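Local coordinates for neutral ceramidase (Pseudomonas aeruginosa, PDB 2ZWS), which hydrolyses the N-acyl linkage of ceramides to give sphingosine and a free fatty acid, and also catalyses the reverse synthesis of ceramide, at residues A[21-26]-A[98-103]; A[36-41]-A[215-220]; A[206-211]-A[264-269]; A[221-226]-A[239-244]. All blocks are in the same frame, centred on the assembly; numbering follows the deposited sequence.

Interaction 1. Residues A[21-26]-A[98-103]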
loop_
_atom_site.group_PDB
_atom_site.type_symbol
_atom_site.label_atom_id
_atom_site.label_comp_id
_atom_site.label_asym_id
_atom_site.label_seq_id
_atom_site.Cartn_x
_atom_site.Cartn_y
_atom_site.Cartn_z
ATOM N N VAL A 21 -8.626 14.815 -5.541
ATOM C CA VAL A 21 -8.432 13.624 -6.353
ATOM C C VAL A 21 -9.202 12.463 -5.708
ATOM O O VAL A 21 -9.081 12.225 -4.495
ATOM C CB VAL A 21 -6.926 13.241 -6.501
ATOM C CG1 VAL A 21 -6.765 11.962 -7.340
ATOM C CG2 VAL A 21 -6.169 14.351 -7.191
ATOM N N GLY A 22 -9.969 11.725 -6.515
ATOM C CA GLY A 22 -10.638 10.520 -6.025
ATOM C C GLY A 22 -9.654 9.567 -5.357
ATOM O O GLY A 22 -8.544 9.329 -5.870
ATOM N N MET A 23 -10.074 9.014 -4.228
ATOM C CA MET A 23 -9.251 8.057 -3.488
ATOM C C MET A 23 -9.352 6.634 -4.038
ATOM O O MET A 23 -10.402 6.253 -4.624
ATOM C CB MET A 23 -9.613 8.170 -1.999
ATOM C CG MET A 23 -9.112 9.542 -1.503
ATOM S SD MET A 23 -9.826 10.160 0.027
ATOM C CE MET A 23 -8.961 9.183 1.239
ATOM N N MET A 24 -8.284 5.855 -3.844
ATOM C CA MET A 24 -8.176 4.525 -4.434
ATOM C C MET A 24 -8.577 3.424 -3.446
ATOM O O MET A 24 -7.982 3.300 -2.368
ATOM C CB MET A 24 -6.732 4.249 -4.903
ATOM C CG MET A 24 -6.558 2.912 -5.664
ATOM S SD MET A 24 -7.512 2.938 -7.188
ATOM C CE MET A 24 -8.137 1.246 -7.301
ATOM N N GLY A 25 -9.565 2.616 -3.833
ATOM C CA GLY A 25 -9.950 1.451 -3.039
ATOM C C GLY A 25 -11.457 1.299 -2.906
ATOM O O GLY A 25 -11.985 0.187 -3.019
ATOM N N TYR A 26 -12.142 2.401 -2.630
ATOM C CA TYR A 26 -13.598 2.351 -2.400
ATOM C C TYR A 26 -14.482 2.611 -3.649
ATOM O O TYR A 26 -15.714 2.534 -3.574
ATOM C CB TYR A 26 -13.997 3.271 -1.237
ATOM C CG TYR A 26 -13.473 2.804 0.115
ATOM C CD1 TYR A 26 -12.734 3.661 0.935
ATOM C CD2 TYR A 26 -13.749 1.498 0.589
ATOM C CE1 TYR A 26 -12.251 3.240 2.200
ATOM C CE2 TYR A 26 -13.264 1.075 1.853
ATOM C CZ TYR A 26 -12.518 1.945 2.636
ATOM O OH TYR A 26 -12.044 1.507 3.862
ATOM N N THR A 98 -3.872 0.032 1.775
ATOM C CA THR A 98 -4.645 1.150 2.336
ATOM C C THR A 98 -5.655 1.661 1.316
ATOM O O THR A 98 -5.328 1.764 0.118
ATOM C CB THR A 98 -3.743 2.323 2.812
ATOM O OG1 THR A 98 -4.557 3.434 3.199
ATOM C CG2 THR A 98 -2.763 2.776 1.733
ATOM N N HIS A 99 -6.841 2.045 1.792
ATOM C CA HIS A 99 -7.872 2.577 0.908
ATOM C C HIS A 99 -7.997 4.093 1.051
ATOM O O HIS A 99 -8.989 4.662 0.601
ATOM C CB HIS A 99 -9.200 1.880 1.207
ATOM C CG HIS A 99 -9.252 0.463 0.737
ATOM N ND1 HIS A 99 -8.271 -0.460 1.029
ATOM C CD2 HIS A 99 -10.178 -0.196 0.007
ATOM C CE1 HIS A 99 -8.594 -1.628 0.498
ATOM N NE2 HIS A 99 -9.728 -1.482 -0.156
ATOM N N SER A 100 -6.976 4.732 1.620
ATOM C CA SER A 100 -7.047 6.159 1.916
ATOM C C SER A 100 -5.962 6.971 1.262
ATOM O O SER A 100 -5.537 7.983 1.829
ATOM C CB SER A 100 -6.985 6.387 3.425
ATOM O OG SER A 100 -8.126 5.786 4.044
ATOM N N GLY A 101 -5.521 6.539 0.074
ATOM C CA GLY A 101 -4.613 7.384 -0.736
ATOM C C GLY A 101 -5.283 7.866 -2.014
ATOM O O GLY A 101 -6.272 7.286 -2.456
ATOM N N PRO A 102 -4.737 8.933 -2.616
ATOM C CA PRO A 102 -5.213 9.418 -3.921
ATOM C C PRO A 102 -5.017 8.362 -5.007
ATOM O O PRO A 102 -3.976 7.700 -5.048
ATOM C CB PRO A 102 -4.338 10.662 -4.172
ATOM C CG PRO A 102 -3.110 10.445 -3.357
ATOM C CD PRO A 102 -3.579 9.705 -2.116
ATOM N N GLY A 103 -6.006 8.215 -5.882
ATOM C CA GLY A 103 -5.938 7.241 -6.982
ATOM C C GLY A 103 -5.411 7.812 -8.282
ATOM O O GLY A 103 -4.879 8.943 -8.324
HETATM O O HOH W 1 -5.609 4.039 -1.432
HETATM O O HOH W 2 -10.696 4.752 -1.635
#
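Tyr26 and His99 set the character of this contact: their side chains cross at about a right angle, and the methylene of the histidine, not its ring, covers the tyrosine. His99 CB lies 3.8 Å from the centroid of the Tyr26 ring and 26° off its normal, a CH-pi contact over the face. The two ring planes are inclined at 47°, an oblique pairing. Gly25 fits against the imidazole, with its CA 3.5 Å from His99 CD2.

Farther along, the methionines part company. Met23 runs out with CG beside its backbone N (chi1 -69°) and bends at its end, which brings CE to 3.6 Å from Ser100 CA. Met24 takes the other side: its CB rests 3.7 Å from Gly103 CA while the chain, bent at chi2 and chi3, carries the sulfur off from 98-103. Val21 CG1 meets Gly103 O and the ring carbon CB of Pro102.

Two backbone hydrogen bonds hold this in place, Gly103 N to Gly22 O and Met24 N to Gly101 O, both at 2.8 Å. Met23 and Pro102 form the non-hydrogen-bonded pair between them. Where the strands separate, one water accepts from Gly101 N and lies 2.7 Å from Met24 O, while a second joins Tyr26 N to His99 O.

The result is a short two-stranded antiparallel ribbon beside the zinc site: the His99 side chain comes within about 4 Å of the zinc ion and meets the zinc ligand His97 edge-to-face.

Interaction 2. Residues A[36-41]-A[215-220]. With MG (magnesium ion), chain C.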
loop_
_atom_site.group_PDB
_atom_site.type_symbol
_atom_site.label_atom_id
_atom_site.label_comp_id
_atom_site.label_asym_id
_atom_site.label_seq_id
_atom_site.Cartn_x
_atom_site.Cartn_y
_atom_site.Cartn_z
ATOM N N ILE A 36 -4.327 15.608 4.817
ATOM C CA ILE A 36 -3.454 14.507 5.194
ATOM C C ILE A 36 -3.624 14.225 6.662
ATOM O O ILE A 36 -3.597 15.146 7.477
ATOM C CB ILE A 36 -1.966 14.879 4.932
ATOM C CG1 ILE A 36 -1.742 15.076 3.423
ATOM C CG2 ILE A 36 -0.998 13.854 5.573
ATOM C CD1 ILE A 36 -0.397 15.649 3.093
ATOM N N HIS A 37 -3.848 12.952 6.998
ATOM C CA HIS A 37 -3.667 12.540 8.381
ATOM C C HIS A 37 -2.214 12.111 8.627
ATOM O O HIS A 37 -1.523 12.686 9.464
ATOM C CB HIS A 37 -4.636 11.445 8.795
ATOM C CG HIS A 37 -4.473 11.057 10.230
ATOM N ND1 HIS A 37 -4.937 9.866 10.747
ATOM C CD2 HIS A 37 -3.885 11.714 11.265
ATOM C CE1 HIS A 37 -4.643 9.806 12.036
ATOM N NE2 HIS A 37 -4.003 10.915 12.377
ATOM N N MET A 38 -1.767 11.099 7.883
ATOM C CA MET A 38 -0.367 10.709 7.884
ATOM C C MET A 38 0.067 10.495 6.436
ATOM O O MET A 38 -0.762 10.173 5.570
ATOM C CB MET A 38 -0.111 9.448 8.744
ATOM C CG MET A 38 -0.351 9.617 10.268
ATOM S SD MET A 38 0.531 8.453 11.380
ATOM C CE MET A 38 0.011 6.875 10.699
ATOM N N ARG A 39 1.362 10.695 6.176
ATOM C CA ARG A 39 1.865 10.534 4.820
ATOM C C ARG A 39 1.992 9.054 4.444
ATOM O O ARG A 39 1.933 8.162 5.304
ATOM C CB ARG A 39 3.209 11.247 4.642
ATOM C CG ARG A 39 3.015 12.775 4.538
ATOM C CD ARG A 39 4.303 13.530 4.054
ATOM N NE ARG A 39 3.920 14.935 3.847
ATOM C CZ ARG A 39 3.799 15.548 2.669
ATOM N NH1 ARG A 39 4.178 14.969 1.533
ATOM N NH2 ARG A 39 3.333 16.795 2.641
ATOM N N GLN A 40 2.170 8.826 3.145
ATOM C CA GLN A 40 2.407 7.511 2.571
ATOM C C GLN A 40 3.891 7.347 2.266
ATOM O O GLN A 40 4.525 8.275 1.714
ATOM C CB GLN A 40 1.627 7.404 1.256
ATOM C CG GLN A 40 0.108 7.562 1.442
ATOM C CD GLN A 40 -0.595 7.651 0.113
ATOM O OE1 GLN A 40 -1.075 6.645 -0.407
ATOM N NE2 GLN A 40 -0.601 8.804 -0.466
ATOM N N TRP A 41 4.437 6.166 2.577
ATOM C CA TRP A 41 5.884 5.917 2.431
ATOM C C TRP A 41 6.141 4.633 1.661
ATOM O O TRP A 41 5.307 3.672 1.675
ATOM C CB TRP A 41 6.560 5.790 3.819
ATOM C CG TRP A 41 6.315 7.045 4.628
ATOM C CD1 TRP A 41 5.273 7.294 5.483
ATOM C CD2 TRP A 41 7.126 8.232 4.617
ATOM N NE1 TRP A 41 5.380 8.573 6.001
ATOM C CE2 TRP A 41 6.505 9.171 5.479
ATOM C CE3 TRP A 41 8.301 8.592 3.955
ATOM C CZ2 TRP A 41 7.033 10.439 5.698
ATOM C CZ3 TRP A 41 8.827 9.853 4.171
ATOM C CH2 TRP A 41 8.190 10.769 5.027
ATOM N N ILE A 215 -5.734 11.734 3.642
ATOM C CA ILE A 215 -4.759 10.712 3.265
ATOM C C ILE A 215 -4.281 9.995 4.496
ATOM O O ILE A 215 -3.949 10.610 5.515
ATOM C CB ILE A 215 -3.576 11.328 2.489
ATOM C CG1 ILE A 215 -4.072 11.758 1.113
ATOM C CG2 ILE A 215 -2.420 10.332 2.389
ATOM C CD1 ILE A 215 -3.011 12.418 0.214
ATOM N N SER A 216 -4.256 8.664 4.407
ATOM C CA SER A 216 -3.797 7.876 5.541
ATOM C C SER A 216 -3.285 6.521 5.060
ATOM O O SER A 216 -3.840 5.938 4.130
ATOM C CB SER A 216 -4.954 7.633 6.520
ATOM O OG SER A 216 -4.590 6.690 7.520
ATOM N N PRO A 217 -2.227 6.022 5.701
ATOM C CA PRO A 217 -1.737 4.674 5.436
ATOM C C PRO A 217 -2.480 3.605 6.262
ATOM O O PRO A 217 -2.091 2.424 6.224
ATOM C CB PRO A 217 -0.274 4.771 5.860
ATOM C CG PRO A 217 -0.315 5.709 7.067
ATOM C CD PRO A 217 -1.382 6.724 6.686
ATOM N N ASP A 218 -3.530 4.022 6.980
ATOM C CA ASP A 218 -4.494 3.091 7.597
ATOM C C ASP A 218 -3.853 2.200 8.642
ATOM O O ASP A 218 -2.842 2.585 9.221
ATOM C CB ASP A 218 -5.236 2.309 6.505
ATOM C CG ASP A 218 -6.622 1.837 6.941
ATOM O OD1 ASP A 218 -6.728 0.776 7.613
ATOM O OD2 ASP A 218 -7.614 2.523 6.598
ATOM N N ASN A 219 -4.431 1.027 8.929
ATOM C CA ASN A 219 -3.983 0.326 10.115
ATOM C C ASN A 219 -2.542 -0.196 10.014
ATOM O O ASN A 219 -1.780 -0.148 10.992
ATOM C CB ASN A 219 -4.989 -0.741 10.578
ATOM C CG ASN A 219 -5.284 -1.809 9.536
ATOM O OD1 ASN A 219 -4.373 -2.475 9.042
ATOM N ND2 ASN A 219 -6.584 -2.045 9.264
ATOM N N LYS A 220 -2.141 -0.686 8.840
ATOM C CA LYS A 220 -0.746 -1.140 8.682
ATOM C C LYS A 220 0.221 0.014 8.752
ATOM O O LYS A 220 1.294 -0.095 9.335
ATOM C CB LYS A 220 -0.587 -1.935 7.380
ATOM C CG LYS A 220 -1.279 -3.349 7.498
ATOM C CD LYS A 220 -0.904 -4.227 6.317
ATOM C CE LYS A 220 -1.448 -5.670 6.514
ATOM N NZ LYS A 220 -0.766 -6.354 7.662
HETATM MG MG MG C . -0.615 14.201 10.770
HETATM O O HOH W 3 -1.221 15.952 9.038
HETATM O O HOH W 4 -5.679 7.360 9.843
#
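Two consecutive amides converge on Ile215 O. His37 N donates at 2.8 Å in the carbonyl plane, and Met38 N adds a longer bond of 3.3 Å to the same Ile215 O, tilted 23° from that plane. The carbonyl oxygen of the first donor residue, His37 O, binds the magnesium ion at 2.2 Å. A water on the metal also donates to Ile36 O, while Asp579, Asp581 and Thr584 complete the site.

The His37 ring is held at both nitrogens. With CG anti to the backbone N (chi1 -178°) it swings away from the 215-220 backbone and spans two partners: NE2 is hydrogen-bonded to Trp582 O, and ND1 meets, in the ring plane, a water at 2.8 Å that lies 2.7 Å from Ser216 OG. Ser216 OG also accepts from Asp218 N, forming an ST turn that leads into the helix.

Packing surrounds these bonds. Met38 CB lies 3.6 Å from Pro217 CD. The Ile215 CG2 methyl rests against the carbonyl oxygen Met38 O at 3.6 Å, and Ile215 CB faces Ile36 CG1 at 4.3 Å.

Ile36 and Ile215 form a parallel bridge, which puts strand 214-215 at one margin of the sheet beside strand 32-36; strand 584-591 pairs with the other side of 32-36, strand 101-102 touches Ile215 through Pro102, and helix 218-231 follows in the chain.

Interaction 3. Residues A[206-211]-A[264-269]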
loop_
_atom_site.group_PDB
_atom_site.type_symbol
_atom_site.label_atom_id
_atom_site.label_comp_id
_atom_site.label_asym_id
_atom_site.label_seq_id
_atom_site.Cartn_x
_atom_site.Cartn_y
_atom_site.Cartn_z
ATOM N N THR A 206 -8.568 -1.072 5.805
ATOM C CA THR A 206 -9.812 -0.356 5.496
ATOM C C THR A 206 -10.430 0.185 6.778
ATOM O O THR A 206 -11.633 0.415 6.849
ATOM C CB THR A 206 -10.840 -1.306 4.841
ATOM O OG1 THR A 206 -10.954 -2.496 5.642
ATOM C CG2 THR A 206 -10.425 -1.704 3.432
ATOM N N SER A 207 -9.619 0.358 7.823
ATOM C CA SER A 207 -10.152 0.948 9.054
ATOM C C SER A 207 -10.677 2.369 8.840
ATOM O O SER A 207 -11.635 2.772 9.488
ATOM C CB SER A 207 -9.093 0.934 10.156
ATOM O OG SER A 207 -8.756 -0.406 10.487
ATOM N N MET A 208 -10.006 3.148 7.974
ATOM C CA MET A 208 -10.520 4.455 7.562
ATOM C C MET A 208 -11.493 4.181 6.420
ATOM O O MET A 208 -11.130 3.557 5.406
ATOM C CB MET A 208 -9.390 5.351 7.071
ATOM C CG MET A 208 -8.312 5.701 8.116
ATOM S SD MET A 208 -8.937 6.505 9.609
ATOM C CE MET A 208 -9.685 8.000 8.927
ATOM N N THR A 209 -12.741 4.610 6.602
ATOM C CA THR A 209 -13.837 4.226 5.726
ATOM C C THR A 209 -13.961 5.143 4.515
ATOM O O THR A 209 -13.216 6.131 4.374
ATOM C CB THR A 209 -15.201 4.228 6.467
ATOM O OG1 THR A 209 -15.568 5.590 6.720
ATOM C CG2 THR A 209 -15.125 3.417 7.785
ATOM N N ASN A 210 -14.925 4.825 3.648
ATOM C CA ASN A 210 -15.199 5.655 2.469
ATOM C C ASN A 210 -15.766 7.038 2.786
ATOM O O ASN A 210 -15.922 7.846 1.870
ATOM C CB ASN A 210 -16.039 4.910 1.387
ATOM C CG ASN A 210 -17.475 4.621 1.810
ATOM O OD1 ASN A 210 -18.210 3.929 1.076
ATOM N ND2 ASN A 210 -17.887 5.120 2.963
ATOM N N ALA A 211 -16.036 7.298 4.065
ATOM C CA ALA A 211 -16.452 8.629 4.531
ATOM C C ALA A 211 -15.277 9.566 4.820
ATOM O O ALA A 211 -15.470 10.781 4.994
ATOM C CB ALA A 211 -17.303 8.502 5.779
ATOM N N ASN A 264 -15.557 5.721 15.888
ATOM C CA ASN A 264 -14.399 6.518 15.546
ATOM C C ASN A 264 -13.417 5.693 14.710
ATOM O O ASN A 264 -12.752 4.774 15.204
ATOM C CB ASN A 264 -13.760 7.109 16.815
ATOM C CG ASN A 264 -12.775 8.227 16.513
ATOM O OD1 ASN A 264 -12.854 9.339 17.062
ATOM N ND2 ASN A 264 -11.855 7.950 15.646
ATOM N N GLU A 265 -13.340 6.029 13.425
ATOM C CA GLU A 265 -12.448 5.310 12.507
ATOM C C GLU A 265 -10.956 5.514 12.829
ATOM O O GLU A 265 -10.135 4.622 12.570
ATOM C CB GLU A 265 -12.774 5.662 11.049
ATOM C CG GLU A 265 -12.679 7.144 10.751
ATOM C CD GLU A 265 -13.234 7.568 9.397
ATOM O OE1 GLU A 265 -13.583 8.763 9.281
ATOM O OE2 GLU A 265 -13.297 6.751 8.450
ATOM N N PHE A 266 -10.604 6.667 13.376
ATOM C CA PHE A 266 -9.230 6.872 13.807
ATOM C C PHE A 266 -8.883 5.943 14.970
ATOM O O PHE A 266 -7.806 5.350 14.978
ATOM C CB PHE A 266 -8.989 8.331 14.207
ATOM C CG PHE A 266 -9.179 9.306 13.071
ATOM C CD1 PHE A 266 -10.382 9.989 12.927
ATOM C CD2 PHE A 266 -8.157 9.551 12.160
ATOM C CE1 PHE A 266 -10.555 10.908 11.872
ATOM C CE2 PHE A 266 -8.315 10.462 11.114
ATOM C CZ PHE A 266 -9.513 11.134 10.958
ATOM N N ASP A 267 -9.781 5.836 15.953
ATOM C CA ASP A 267 -9.575 4.897 17.068
ATOM C C ASP A 267 -9.423 3.469 16.529
ATOM O O ASP A 267 -8.564 2.707 17.014
ATOM C CB ASP A 267 -10.766 4.907 18.043
ATOM C CG ASP A 267 -10.857 6.173 18.882
ATOM O OD1 ASP A 267 -9.901 6.982 18.897
ATOM O OD2 ASP A 267 -11.894 6.353 19.561
ATOM N N ASN A 268 -10.271 3.108 15.566
ATOM C CA ASN A 268 -10.249 1.746 14.967
ATOM C C ASN A 268 -8.922 1.490 14.253
ATOM O O ASN A 268 -8.334 0.420 14.380
ATOM C CB ASN A 268 -11.391 1.528 13.975
ATOM C CG ASN A 268 -12.779 1.611 14.612
ATOM O OD1 ASN A 268 -13.792 1.707 13.883
ATOM N ND2 ASN A 268 -12.855 1.523 15.932
ATOM N N THR A 269 -8.462 2.484 13.497
ATOM C CA THR A 269 -7.191 2.396 12.769
ATOM C C THR A 269 -6.030 2.162 13.736
ATOM O O THR A 269 -5.179 1.280 13.517
ATOM C CB THR A 269 -6.951 3.693 11.940
ATOM O OG1 THR A 269 -7.972 3.820 10.947
ATOM C CG2 THR A 269 -5.605 3.652 11.251
#
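Met208, Glu265 and Ser207 bury the most surface here, and the first two side chains cross at about a right angle. Met208 is folded at chi1, chi2 and chi3, all near -60°, a coil that delivers its CE to one face of the Phe266 ring, 3.8 Å from the centroid and offset toward the rim. The sulfur follows over the same ring, with Met208 SD 4.5 Å from the centroid, and on its way passes 3.2 Å from Thr269 OG1. That hydroxyl is committed to its own helix, donating to Glu265 O at 2.8 Å; Thr269 N reaches the same oxygen from the opposite face of its carbonyl plane.

Glu265 has two conformers. In the one described, CG starts between the backbone N and the carbonyl carbon (chi1 58°), and the chain then extends across the loop. In this conformer OE2 is gripped twice by one residue: Thr209 N donates nearly straight to Glu265 OE2 at 2.9 Å, and Thr209 OG1 approaches from above the carboxylate plane at 3.1 Å. Thr209 OG1 in turn accepts from Ala211 N, an ST turn.

Ser207 contributes carbon rather than its hydroxyl. Its CB lies 3.2 Å from Thr269 OG1, whereas OG is hydrogen-bonded to Asn219 ND2.

A Met-aromatic contact and a carboxylate oxygen shared by the amide and hydroxyl of Thr209 thus fasten the first turn of helix 265-286 to the loop that follows the zinc ligand His204.

Interaction 4. Residues A[221-226]-A[239-244]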
loop_
_atom_site.group_PDB
_atom_site.type_symbol
_atom_site.label_atom_id
_atom_site.label_comp_id
_atom_site.label_asym_id
_atom_site.label_seq_id
_atom_site.Cartn_x
_atom_site.Cartn_y
_atom_site.Cartn_z
ATOM N N GLY A 221 -0.200 1.158 8.231
ATOM C CA GLY A 221 0.618 2.362 8.327
ATOM C C GLY A 221 0.768 2.827 9.766
ATOM O O GLY A 221 1.847 3.353 10.131
ATOM N N TYR A 222 -0.283 2.694 10.579
ATOM C CA TYR A 222 -0.158 3.048 11.993
ATOM C C TYR A 222 0.808 2.088 12.701
ATOM O O TYR A 222 1.644 2.505 13.497
ATOM C CB TYR A 222 -1.501 3.037 12.745
ATOM C CG TYR A 222 -1.226 3.474 14.169
ATOM C CD1 TYR A 222 -1.104 2.534 15.192
ATOM C CD2 TYR A 222 -0.989 4.823 14.473
ATOM C CE1 TYR A 222 -0.790 2.914 16.486
ATOM C CE2 TYR A 222 -0.671 5.230 15.772
ATOM C CZ TYR A 222 -0.568 4.261 16.770
ATOM O OH TYR A 222 -0.260 4.622 18.052
ATOM N N ALA A 223 0.717 0.799 12.387
ATOM C CA ALA A 223 1.678 -0.152 12.971
ATOM C C ALA A 223 3.132 0.241 12.678
ATOM O O ALA A 223 3.977 0.211 13.587
ATOM C CB ALA A 223 1.374 -1.548 12.458
ATOM N N SER A 224 3.431 0.598 11.423
ATOM C CA SER A 224 4.794 1.017 11.062
ATOM C C SER A 224 5.183 2.275 11.835
ATOM O O SER A 224 6.297 2.381 12.399
ATOM C CB SER A 224 4.919 1.333 9.576
ATOM O OG SER A 224 4.671 0.184 8.767
ATOM N N TYR A 225 4.277 3.255 11.853
ATOM C CA TYR A 225 4.561 4.537 12.496
ATOM C C TYR A 225 4.754 4.287 13.987
ATOM O O TYR A 225 5.693 4.824 14.583
ATOM C CB TYR A 225 3.376 5.476 12.320
ATOM C CG TYR A 225 3.502 6.789 13.054
ATOM C CD1 TYR A 225 2.860 6.992 14.277
ATOM C CD2 TYR A 225 4.264 7.844 12.512
ATOM C CE1 TYR A 225 2.976 8.221 14.940
ATOM C CE2 TYR A 225 4.368 9.056 13.168
ATOM C CZ TYR A 225 3.741 9.220 14.389
ATOM O OH TYR A 225 3.814 10.437 15.053
ATOM N N HIS A 226 3.886 3.490 14.608
ATOM C CA HIS A 226 4.049 3.259 16.041
ATOM C C HIS A 226 5.441 2.658 16.324
ATOM O O HIS A 226 6.136 3.076 17.263
ATOM C CB HIS A 226 2.925 2.349 16.548
ATOM C CG HIS A 226 2.982 2.093 18.022
ATOM N ND1 HIS A 226 2.744 3.079 18.955
ATOM C CD2 HIS A 226 3.251 0.964 18.724
ATOM C CE1 HIS A 226 2.862 2.566 20.174
ATOM N NE2 HIS A 226 3.158 1.280 20.059
ATOM N N ALA A 239 10.156 -0.176 9.743
ATOM C CA ALA A 239 9.220 -1.290 9.970
ATOM C C ALA A 239 8.170 -1.296 8.879
ATOM O O ALA A 239 7.409 -0.347 8.742
ATOM C CB ALA A 239 8.518 -1.143 11.299
ATOM N N ALA A 240 8.152 -2.367 8.099
ATOM C CA ALA A 240 7.100 -2.561 7.077
ATOM C C ALA A 240 6.054 -3.566 7.594
ATOM O O ALA A 240 6.395 -4.614 8.107
ATOM C CB ALA A 240 7.700 -3.062 5.751
ATOM N N PHE A 241 4.774 -3.232 7.423
ATOM C CA PHE A 241 3.696 -4.168 7.642
ATOM C C PHE A 241 3.093 -4.492 6.289
ATOM O O PHE A 241 2.412 -3.638 5.670
ATOM C CB PHE A 241 2.680 -3.594 8.636
ATOM C CG PHE A 241 3.171 -3.677 10.036
ATOM C CD1 PHE A 241 4.111 -2.754 10.480
ATOM C CD2 PHE A 241 2.759 -4.706 10.892
ATOM C CE1 PHE A 241 4.647 -2.836 11.782
ATOM C CE2 PHE A 241 3.283 -4.780 12.200
ATOM C CZ PHE A 241 4.239 -3.866 12.622
ATOM N N ALA A 242 3.384 -5.710 5.829
ATOM C CA ALA A 242 2.991 -6.217 4.513
ATOM C C ALA A 242 1.798 -7.180 4.602
ATOM O O ALA A 242 1.449 -7.686 5.690
ATOM C CB ALA A 242 4.158 -6.933 3.849
ATOM N N GLN A 243 1.159 -7.393 3.458
ATOM C CA GLN A 243 0.022 -8.325 3.332
ATOM C C GLN A 243 0.440 -9.743 2.970
ATOM O O GLN A 243 1.525 -9.955 2.432
ATOM C CB GLN A 243 -0.944 -7.850 2.229
ATOM C CG GLN A 243 -1.615 -6.530 2.559
ATOM C CD GLN A 243 -2.722 -6.657 3.580
ATOM O OE1 GLN A 243 -3.015 -7.760 4.110
ATOM N NE2 GLN A 243 -3.392 -5.533 3.834
ATOM N N THR A 244 -0.430 -10.716 3.259
ATOM C CA THR A 244 -0.320 -12.047 2.632
ATOM C C THR A 244 -1.537 -12.314 1.731
ATOM O O THR A 244 -1.664 -11.700 0.673
ATOM C CB THR A 244 -0.040 -13.194 3.645
ATOM O OG1 THR A 244 -1.120 -13.315 4.574
ATOM C CG2 THR A 244 1.239 -12.924 4.397
#
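Ala223 on helix 218-231 meets Phe241 on strand 238-242 within a beta-alpha-beta crossover: strand 194-200, the helix, then strand 238-242, which lies parallel to and beside 194-200 in the sheet. As expected for such a unit, helix 221-226 and strand 239-242 run almost oppositely, at 161°, with their axes 7.3 Å apart at closest approach.

The tight part centres on the pairing of one methyl with one ring. Phe241 reaches this position with CG beside its backbone N (chi1 -77°), which lays the ring against the helix; Phe241 CE1 also touches the backbone, 3.5 Å from Ala223 C. Ser224 belongs to the same close-packed part, where its CA and that of Ala239 are 5.1 Å apart. Its OG is 2.8 Å from Ala239 O, but the place of this hydroxyl is uncertain and a weak bond to Lys220 O is also possible, so a hydrogen bond here is doubtful. Ala280 of helix 265-286 is another neighbour of the Phe241 phenyl group.

Beyond this point the contact thins out quickly, and just 198 Å² is buried in all. Tyr222 and Tyr225 start away from the strand, the former packing on Trp582 and helix 265-286, the latter with its OH hydrogen-bonded to Asp581. His226, partly exposed, likewise takes no part. On the strand, Ala240 points away from the helix and packs on Asn60, and residues from Ala242 onward make no contact with 221-226; Ala242 and Gln243 meet the helix at Lys220 instead.

Against this thin margin the methyl is sharply centred: Ala223 CB stands 3.4 Å from the centroid of the Phe241 ring and only 5° off its normal, a CH-pi contact in which all six ring carbons lie at similar distances from the methyl.

In the fold
Segment 215-220 ties the set together. Interaction 1 is bonded to it through Thr98 OG1 to Ser216 O (2.8 Å) and Ser100 O to Ser216 N (3.0 Å). Interaction 3 joins it where Asp218 OD2 meets Met208 N at 2.8 Å, and the 36-41 side of interaction 2 meets interaction 3 where the His37 and Phe266 rings pack edge-to-face. Interactions 2 and 4 share helix 218-231, whereas 1 and 4 do not touch, their nearest atoms being about 6 Å apart. Interactions 1 and 3 connect directly, Tyr26 OH to Met208 O at 2.7 Å. The set thus lies between the zinc site, bordered by interaction 1, and the magnesium site, to which interaction 2 supplies a ligand.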